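Long-range contacts in phosphoribosylglycinamide synthetase (Anaerococcus prevotii, PDB 4DIM), which probably binds ATP and a metal ion and acts as an ATP-dependent ligase of the ATP-grasp kind: residues 115-120 and 251-256; 127-132 and 182-187. All blocks are in the same frame, centred on the assembly; numbering follows the deposited sequence.

Overall arrangement
From the N terminus, the chain first builds a four-stranded parallel sheet with its helices, then runs through helix 110-120 into the short strand 127-128. That strand begins segment 127-132 of interaction 2, which closes when the chain, after helices 133-141 and 166-179, returns at 182-187. It then enters the eight-stranded antiparallel sheet and helix 236-253, whose last turn comes back to helix 110-120 and closes interaction 1. The smaller loop thus lies wholly within the larger one. Interaction 2 adds the outermost strand 127-128 to 186-189 of the four-stranded antiparallel sheet, while interaction 1 joins helix 110-120 to the end of helix 236-253, beside strand 270-277; their centres are about 23 Å apart.

Interaction 1. Residues 115-120 and 251-256; sequences EAFKKY and KALGLN
A116, F117 and Y120, on the last turns of helix 110-120, pack against A252 and L253 at the C-terminal end of helix 236-253, a mostly buried, apolar helix-to-helix contact within the ATP-grasp region of the chain. No hydrogen bond crosses it. Helix 236-253 finishes in a Schellman motif, in which G254 takes up positive phi and its N bonds back to K251 O, so the chain turns off just past the touching residues. L253 reaches across with both methyls: CD1 lies 3.7 Å from F117 CE1, meeting the ring obliquely, and CD2 sits 4.2 Å from A116 CB. F117 gets there because its CG stands anti to the carbonyl carbon (chi1 -68°), and the edge of its ring also meets the methyl of A252, with CD1 4.2 Å from A252 CB. Beyond these segments, L253 also touches M106 and C107 of helix 101-108 and L276 of strand 270-277, while F117 rests on I273 of the same strand. An alanine in place of L253 would lack CG and both methyls and is likely to open a gap between F117 CE1, A116 and the C107 and L276 side. At the more exposed margin Y120 lies against A252: Y120 CB is 3.5 Å from A252 CB, and A252 CA makes an off-centre CH-pi contact, 4.0 Å from the centroid of the Y120 ring.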
ATOM      1  N   GLU A 115      -5.665  11.069  16.565  1.00 86.18           N
ATOM      2  CA  GLU A 115      -6.666  11.839  17.296  1.00 88.34           C
ATOM      3  C   GLU A 115      -8.045  11.179  17.086  1.00 92.41           C
ATOM      4  O   GLU A 115      -8.848  11.080  18.010  1.00 94.54           O
ATOM      5  CB  GLU A 115      -6.661  13.308  16.812  1.00 91.71           C
ATOM      6  CG  GLU A 115      -7.441  14.260  17.707  1.00112.87           C
ATOM      7  CD  GLU A 115      -7.657  15.663  17.163  1.00149.35           C
ATOM      8  OE1 GLU A 115      -7.922  15.803  15.946  1.00156.67           O
ATOM      9  OE2 GLU A 115      -7.624  16.619  17.973  1.00143.00           O
ATOM     10  N   ALA A 116      -8.304  10.741  15.856  1.00 86.48           N
ATOM     11  CA  ALA A 116      -9.525  10.040  15.499  1.00 87.28           C
ATOM     12  C   ALA A 116      -9.555   8.678  16.150  1.00 89.34           C
ATOM     13  O   ALA A 116     -10.583   8.261  16.661  1.00 92.86           O
ATOM     14  CB  ALA A 116      -9.618   9.899  13.988  1.00 88.16           C
ATOM     15  N   PHE A 117      -8.441   7.980  16.135  1.00 81.14           N
ATOM     16  CA  PHE A 117      -8.343   6.675  16.767  1.00 78.66           C
ATOM     17  C   PHE A 117      -8.546   6.759  18.270  1.00 85.45           C
ATOM     18  O   PHE A 117      -9.149   5.838  18.796  1.00 87.12           O
ATOM     19  CB  PHE A 117      -6.993   6.027  16.430  1.00 77.16           C
ATOM     20  CG  PHE A 117      -6.779   5.624  14.980  1.00 77.37           C
ATOM     21  CD1 PHE A 117      -7.818   5.692  14.050  1.00 82.18           C
ATOM     22  CD2 PHE A 117      -5.594   5.017  14.578  1.00 75.60           C
ATOM     23  CE1 PHE A 117      -7.631   5.238  12.732  1.00 82.13           C
ATOM     24  CE2 PHE A 117      -5.438   4.536  13.287  1.00 77.56           C
ATOM     25  CZ  PHE A 117      -6.445   4.668  12.367  1.00 76.44           C
ATOM     26  N   LYS A 118      -8.142   7.847  18.981  1.00 83.61           N
ATOM     27  CA  LYS A 118      -8.458   7.875  20.424  1.00 84.40           C
ATOM     28  C   LYS A 118      -9.962   8.088  20.616  1.00 89.16           C
ATOM     29  O   LYS A 118     -10.573   7.382  21.423  1.00 93.24           O
ATOM     30  CB  LYS A 118      -7.639   8.934  21.232  1.00 86.27           C
ATOM     31  CG  LYS A 118      -7.795  10.403  20.817  1.00108.33           C
ATOM     32  CD  LYS A 118      -7.465  11.401  21.949  1.00130.71           C
ATOM     33  CE  LYS A 118      -6.168  11.177  22.718  1.00141.87           C
ATOM     34  NZ  LYS A 118      -5.874  12.305  23.661  1.00147.13           N
ATOM     35  N   LYS A 119     -10.553   8.988  19.804  1.00 82.82           N
ATOM     36  CA  LYS A 119     -11.962   9.393  19.840  1.00 85.20           C
ATOM     37  C   LYS A 119     -12.901   8.214  19.564  1.00 89.76           C
ATOM     38  O   LYS A 119     -13.893   8.023  20.271  1.00 91.31           O
ATOM     39  CB  LYS A 119     -12.197  10.500  18.794  1.00 87.34           C
ATOM     40  CG  LYS A 119     -13.595  11.062  18.775  1.00 93.54           C
ATOM     41  CD  LYS A 119     -13.856  11.900  17.536  1.00 92.80           C
ATOM     42  CE  LYS A 119     -15.325  12.242  17.436  1.00 98.01           C
ATOM     43  NZ  LYS A 119     -15.612  13.082  16.248  1.00119.74           N
ATOM     44  N   TYR A 120     -12.579   7.451  18.516  1.00 84.66           N
ATOM     45  CA  TYR A 120     -13.330   6.272  18.068  1.00 84.60           C
ATOM     46  C   TYR A 120     -12.772   4.966  18.662  1.00 89.32           C
ATOM     47  O   TYR A 120     -13.330   3.893  18.386  1.00 89.64           O
ATOM     48  CB  TYR A 120     -13.371   6.211  16.528  1.00 83.59           C
ATOM     49  CG  TYR A 120     -14.296   7.262  15.955  1.00 86.43           C
ATOM     50  CD1 TYR A 120     -15.674   7.102  16.005  1.00 91.35           C
ATOM     51  CD2 TYR A 120     -13.806   8.482  15.510  1.00 87.06           C
ATOM     52  CE1 TYR A 120     -16.538   8.109  15.586  1.00 94.61           C
ATOM     53  CE2 TYR A 120     -14.654   9.446  14.978  1.00 91.08           C
ATOM     54  CZ  TYR A 120     -16.026   9.276  15.059  1.00 99.73           C
ATOM     55  OH  TYR A 120     -16.912  10.247  14.656  1.00103.69           O
ATOM     56  N   LYS A 251     -14.264   3.824   9.461  1.00 77.30           N
ATOM     57  CA  LYS A 251     -15.317   4.734   9.892  1.00 81.24           C
ATOM     58  C   LYS A 251     -14.739   5.893  10.730  1.00 87.61           C
ATOM     59  O   LYS A 251     -15.084   7.034  10.430  1.00 89.46           O
ATOM     60  CB  LYS A 251     -16.432   4.007  10.637  1.00 86.27           C
ATOM     61  CG  LYS A 251     -17.773   4.772  10.553  1.00107.09           C
ATOM     62  CD  LYS A 251     -19.035   3.869  10.415  1.00115.68           C
ATOM     63  CE  LYS A 251     -20.165   4.519   9.625  1.00118.78           C
ATOM     64  NZ  LYS A 251     -20.932   5.539  10.416  1.00127.76           N
ATOM     65  N   ALA A 252     -13.777   5.643  11.663  1.00 84.18           N
ATOM     66  CA  ALA A 252     -13.098   6.720  12.453  1.00 85.11           C
ATOM     67  C   ALA A 252     -12.534   7.850  11.565  1.00 94.15           C
ATOM     68  O   ALA A 252     -12.575   9.026  11.936  1.00 99.13           O
ATOM     69  CB  ALA A 252     -11.956   6.148  13.298  1.00 83.62           C
ATOM     70  N   LEU A 253     -12.026   7.481  10.401  1.00 89.97           N
ATOM     71  CA  LEU A 253     -11.434   8.383   9.428  1.00 89.81           C
ATOM     72  C   LEU A 253     -12.383   8.803   8.285  1.00 94.11           C
ATOM     73  O   LEU A 253     -12.022   9.702   7.526  1.00 95.44           O
ATOM     74  CB  LEU A 253     -10.217   7.677   8.842  1.00 87.19           C
ATOM     75  CG  LEU A 253      -9.102   7.388   9.826  1.00 91.50           C
ATOM     76  CD1 LEU A 253      -8.150   6.422   9.232  1.00 89.36           C
ATOM     77  CD2 LEU A 253      -8.367   8.657  10.216  1.00 95.55           C
ATOM     78  N   GLY A 254     -13.545   8.167   8.148  1.00 89.96           N
ATOM     79  CA  GLY A 254     -14.517   8.534   7.125  1.00 91.06           C
ATOM     80  C   GLY A 254     -14.165   8.136   5.703  1.00 93.28           C
ATOM     81  O   GLY A 254     -14.552   8.830   4.755  1.00 93.56           O
ATOM     82  N   LEU A 255     -13.459   7.001   5.535  1.00 86.43           N
ATOM     83  CA  LEU A 255     -13.109   6.549   4.207  1.00 85.97           C
ATOM     84  C   LEU A 255     -14.305   5.935   3.518  1.00 90.17           C
ATOM     85  O   LEU A 255     -15.061   5.223   4.167  1.00 92.31           O
ATOM     86  CB  LEU A 255     -11.976   5.526   4.228  1.00 84.58           C
ATOM     87  CG  LEU A 255     -10.571   6.062   4.375  1.00 90.81           C
ATOM     88  CD1 LEU A 255     -10.265   6.303   5.806  1.00 93.69           C
ATOM     89  CD2 LEU A 255      -9.572   5.065   3.889  1.00 93.80           C
ATOM     90  N   ASN A 256     -14.463   6.159   2.202  1.00 85.38           N
ATOM     91  CA  ASN A 256     -15.541   5.531   1.458  1.00 86.18           C
ATOM     92  C   ASN A 256     -15.232   5.459  -0.036  1.00 89.20           C
ATOM     93  O   ASN A 256     -14.392   6.200  -0.535  1.00 87.91           O
ATOM     94  CB  ASN A 256     -16.840   6.292   1.696  1.00 90.64           C
ATOM     95  CG  ASN A 256     -18.078   5.570   1.252  1.00101.77           C
ATOM     96  OD1 ASN A 256     -18.116   4.339   1.213  1.00100.35           O
ATOM     97  ND2 ASN A 256     -19.097   6.311   0.841  1.00 89.18           N
TER

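Interaction 2. Residues 127-132 and 182-187; sequences HFVVRN and RDYCIV
R131 runs out alongside D183 and Y184, meeting them first with CG, the atom after CB. R131 CG is 3.7 Å from Y184 CB and 3.6 Å from D183 OD2. With the chain extended from CG to NE (chi3 -174°), CD runs on past the same carboxylate oxygen; R131 NE comes within 3.3 Å of D183 OD2, and CZ beyond it is 4.0 Å from that oxygen. This is a salt bridge of charges alone: the oxygen lies well out of the guanidinium plane, and the two flat groups are turned 66° apart. Y184 CB sits at the edge of the guanidinium, while the hydroxyl of Y184 is hydrogen-bonded to that of Y111 on helix 110-120. Further along, the backbones pair as antiparallel strands at the edge of a four-stranded sheet, with F128 and V187 forming a hydrogen-bonded pair: F128 N gives a nearly straight bond to V187 O (3.0 Å), and V187 N returns one to F128 O. Between that bridge and R131, C185 N bonds to V130 O at 3.2 Å. V129 and I186 lie side by side with V129 CG1 3.7 Å from I186 CG1, whereas V130 CG1 packs 3.7 Å from C185 CB, beside F173 of helix 166-179.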
ATOM      1  N   HIS A 127       0.038   8.478  21.214  1.00106.02           N
ATOM      2  CA  HIS A 127       1.120   9.458  21.342  1.00105.88           C
ATOM      3  C   HIS A 127       0.695  10.749  21.979  1.00107.51           C
ATOM      4  O   HIS A 127      -0.453  11.201  21.871  1.00105.37           O
ATOM      5  CB  HIS A 127       1.763   9.783  19.979  1.00106.92           C
ATOM      6  CG  HIS A 127       0.948  10.663  19.073  1.00112.11           C
ATOM      7  ND1 HIS A 127       1.044  12.038  19.106  1.00115.75           N
ATOM      8  CD2 HIS A 127       0.078  10.318  18.106  1.00115.24           C
ATOM      9  CE1 HIS A 127       0.231  12.484  18.160  1.00116.51           C
ATOM     10  NE2 HIS A 127      -0.360  11.482  17.522  1.00116.29           N
ATOM     11  N   PHE A 128       1.693  11.395  22.563  1.00105.64           N
ATOM     12  CA  PHE A 128       1.512  12.686  23.198  1.00108.47           C
ATOM     13  C   PHE A 128       2.558  13.685  22.696  1.00113.37           C
ATOM     14  O   PHE A 128       3.749  13.364  22.604  1.00109.67           O
ATOM     15  CB  PHE A 128       1.564  12.517  24.726  1.00110.78           C
ATOM     16  CG  PHE A 128       0.252  12.003  25.261  1.00112.81           C
ATOM     17  CD1 PHE A 128      -0.861  12.833  25.327  1.00117.06           C
ATOM     18  CD2 PHE A 128       0.089  10.663  25.562  1.00115.81           C
ATOM     19  CE1 PHE A 128      -2.089  12.354  25.779  1.00120.04           C
ATOM     20  CE2 PHE A 128      -1.146  10.174  26.012  1.00121.04           C
ATOM     21  CZ  PHE A 128      -2.224  11.028  26.135  1.00120.65           C
ATOM     22  N   VAL A 129       2.077  14.903  22.380  1.00115.01           N
ATOM     23  CA  VAL A 129       2.896  16.030  21.881  1.00116.62           C
ATOM     24  C   VAL A 129       3.361  16.882  23.104  1.00120.47           C
ATOM     25  O   VAL A 129       2.806  17.936  23.394  1.00121.88           O
ATOM     26  CB  VAL A 129       2.180  16.885  20.778  1.00123.66           C
ATOM     27  CG1 VAL A 129       2.391  16.292  19.385  1.00122.18           C
ATOM     28  CG2 VAL A 129       0.680  17.059  21.048  1.00126.12           C
ATOM     29  N   VAL A 130       4.354  16.355  23.835  1.00116.29           N
ATOM     30  CA  VAL A 130       4.965  16.942  25.038  1.00118.15           C
ATOM     31  C   VAL A 130       5.768  18.252  24.713  1.00126.16           C
ATOM     32  O   VAL A 130       6.353  18.370  23.641  1.00125.73           O
ATOM     33  CB  VAL A 130       5.879  15.870  25.736  1.00121.40           C
ATOM     34  CG1 VAL A 130       6.887  15.238  24.781  1.00119.56           C
ATOM     35  CG2 VAL A 130       6.609  16.427  26.944  1.00123.04           C
ATOM     36  N   ARG A 131       5.789  19.226  25.650  1.00126.50           N
ATOM     37  CA  ARG A 131       6.561  20.494  25.525  1.00128.35           C
ATOM     38  C   ARG A 131       7.544  20.723  26.727  1.00131.70           C
ATOM     39  O   ARG A 131       8.359  21.634  26.632  1.00130.29           O
ATOM     40  CB  ARG A 131       5.625  21.725  25.345  1.00130.55           C
ATOM     41  CG  ARG A 131       5.288  21.965  23.871  1.00145.28           C
ATOM     42  CD  ARG A 131       4.087  22.855  23.595  1.00160.24           C
ATOM     43  NE  ARG A 131       3.775  22.892  22.160  1.00169.65           N
ATOM     44  CZ  ARG A 131       2.824  23.634  21.593  1.00189.47           C
ATOM     45  NH1 ARG A 131       2.061  24.434  22.335  1.00183.25           N
ATOM     46  NH2 ARG A 131       2.630  23.586  20.279  1.00173.63           N
ATOM     47  N   ASN A 132       7.514  19.875  27.795  1.00129.83           N
ATOM     48  CA  ASN A 132       8.391  19.990  28.985  1.00131.89           C
ATOM     49  C   ASN A 132       8.484  18.668  29.794  1.00135.93           C
ATOM     50  O   ASN A 132       7.605  17.814  29.667  1.00135.36           O
ATOM     51  CB  ASN A 132       7.882  21.114  29.930  1.00135.01           C
ATOM     52  CG  ASN A 132       6.385  21.077  30.156  1.00145.73           C
ATOM     53  OD1 ASN A 132       5.878  20.174  30.818  1.00135.52           O
ATOM     54  ND2 ASN A 132       5.632  22.011  29.565  1.00135.43           N
ATOM     55  N   ARG A 182      11.993  22.751  16.737  1.00 96.47           N
ATOM     56  CA  ARG A 182      10.670  22.991  17.302  1.00 96.63           C
ATOM     57  C   ARG A 182      10.777  23.144  18.820  1.00102.28           C
ATOM     58  O   ARG A 182      11.833  22.851  19.377  1.00101.66           O
ATOM     59  CB  ARG A 182       9.714  21.794  16.961  1.00 93.49           C
ATOM     60  CG  ARG A 182       9.749  21.250  15.527  1.00107.21           C
ATOM     61  CD  ARG A 182       8.590  21.748  14.685  1.00135.61           C
ATOM     62  NE  ARG A 182       8.666  21.341  13.275  1.00148.34           N
ATOM     63  CZ  ARG A 182       9.433  21.910  12.344  1.00163.60           C
ATOM     64  NH1 ARG A 182      10.268  22.894  12.665  1.00150.92           N
ATOM     65  NH2 ARG A 182       9.412  21.461  11.096  1.00154.60           N
ATOM     66  N   ASP A 183       9.692  23.570  19.504  1.00101.98           N
ATOM     67  CA  ASP A 183       9.693  23.601  20.985  1.00104.97           C
ATOM     68  C   ASP A 183       9.088  22.307  21.548  1.00108.98           C
ATOM     69  O   ASP A 183       8.938  22.198  22.766  1.00110.01           O
ATOM     70  CB  ASP A 183       8.951  24.828  21.573  1.00110.47           C
ATOM     71  CG  ASP A 183       7.417  24.816  21.567  1.00121.39           C
ATOM     72  OD1 ASP A 183       6.809  25.839  22.004  1.00125.73           O
ATOM     73  OD2 ASP A 183       6.824  23.799  21.121  1.00117.08           O
ATOM     74  N   TYR A 184       8.716  21.342  20.687  1.00103.56           N
ATOM     75  CA  TYR A 184       8.078  20.140  21.170  1.00102.04           C
ATOM     76  C   TYR A 184       8.710  18.903  20.604  1.00106.18           C
ATOM     77  O   TYR A 184       9.489  18.920  19.653  1.00104.37           O
ATOM     78  CB  TYR A 184       6.576  20.181  20.872  1.00102.43           C
ATOM     79  CG  TYR A 184       6.234  20.090  19.413  1.00102.37           C
ATOM     80  CD1 TYR A 184       5.851  18.879  18.840  1.00102.35           C
ATOM     81  CD2 TYR A 184       6.285  21.210  18.595  1.00104.24           C
ATOM     82  CE1 TYR A 184       5.584  18.774  17.476  1.00102.74           C
ATOM     83  CE2 TYR A 184       6.025  21.121  17.227  1.00104.36           C
ATOM     84  CZ  TYR A 184       5.660  19.900  16.671  1.00112.49           C
ATOM     85  OH  TYR A 184       5.378  19.810  15.324  1.00116.08           O
ATOM     86  N   CYS A 185       8.328  17.823  21.242  1.00104.64           N
ATOM     87  CA  CYS A 185       8.738  16.451  21.109  1.00103.33           C
ATOM     88  C   CYS A 185       7.502  15.555  20.972  1.00103.46           C
ATOM     89  O   CYS A 185       6.382  15.952  21.317  1.00102.27           O
ATOM     90  CB  CYS A 185       9.524  16.074  22.363  1.00106.46           C
ATOM     91  SG  CYS A 185      11.176  15.451  22.036  1.00111.22           S
ATOM     92  N   ILE A 186       7.721  14.312  20.549  1.00 96.66           N
ATOM     93  CA  ILE A 186       6.661  13.336  20.525  1.00 94.79           C
ATOM     94  C   ILE A 186       7.172  12.172  21.333  1.00 98.15           C
ATOM     95  O   ILE A 186       8.290  11.690  21.128  1.00 94.62           O
ATOM     96  CB  ILE A 186       6.140  12.961  19.105  1.00 96.04           C
ATOM     97  CG1 ILE A 186       5.217  14.105  18.608  1.00 98.92           C
ATOM     98  CG2 ILE A 186       5.338  11.646  19.110  1.00 93.12           C
ATOM     99  CD1 ILE A 186       4.858  14.074  17.171  1.00110.30           C
ATOM    100  N   VAL A 187       6.391  11.815  22.338  1.00 99.09           N
ATOM    101  CA  VAL A 187       6.624  10.607  23.124  1.00100.83           C
ATOM    102  C   VAL A 187       5.529   9.654  22.635  1.00 99.86           C
ATOM    103  O   VAL A 187       4.339  10.003  22.639  1.00 98.04           O
ATOM    104  CB  VAL A 187       6.694  10.790  24.670  1.00108.22           C
ATOM    105  CG1 VAL A 187       5.374  11.305  25.260  1.00110.10           C
ATOM    106  CG2 VAL A 187       7.106   9.486  25.331  1.00107.53           C
TER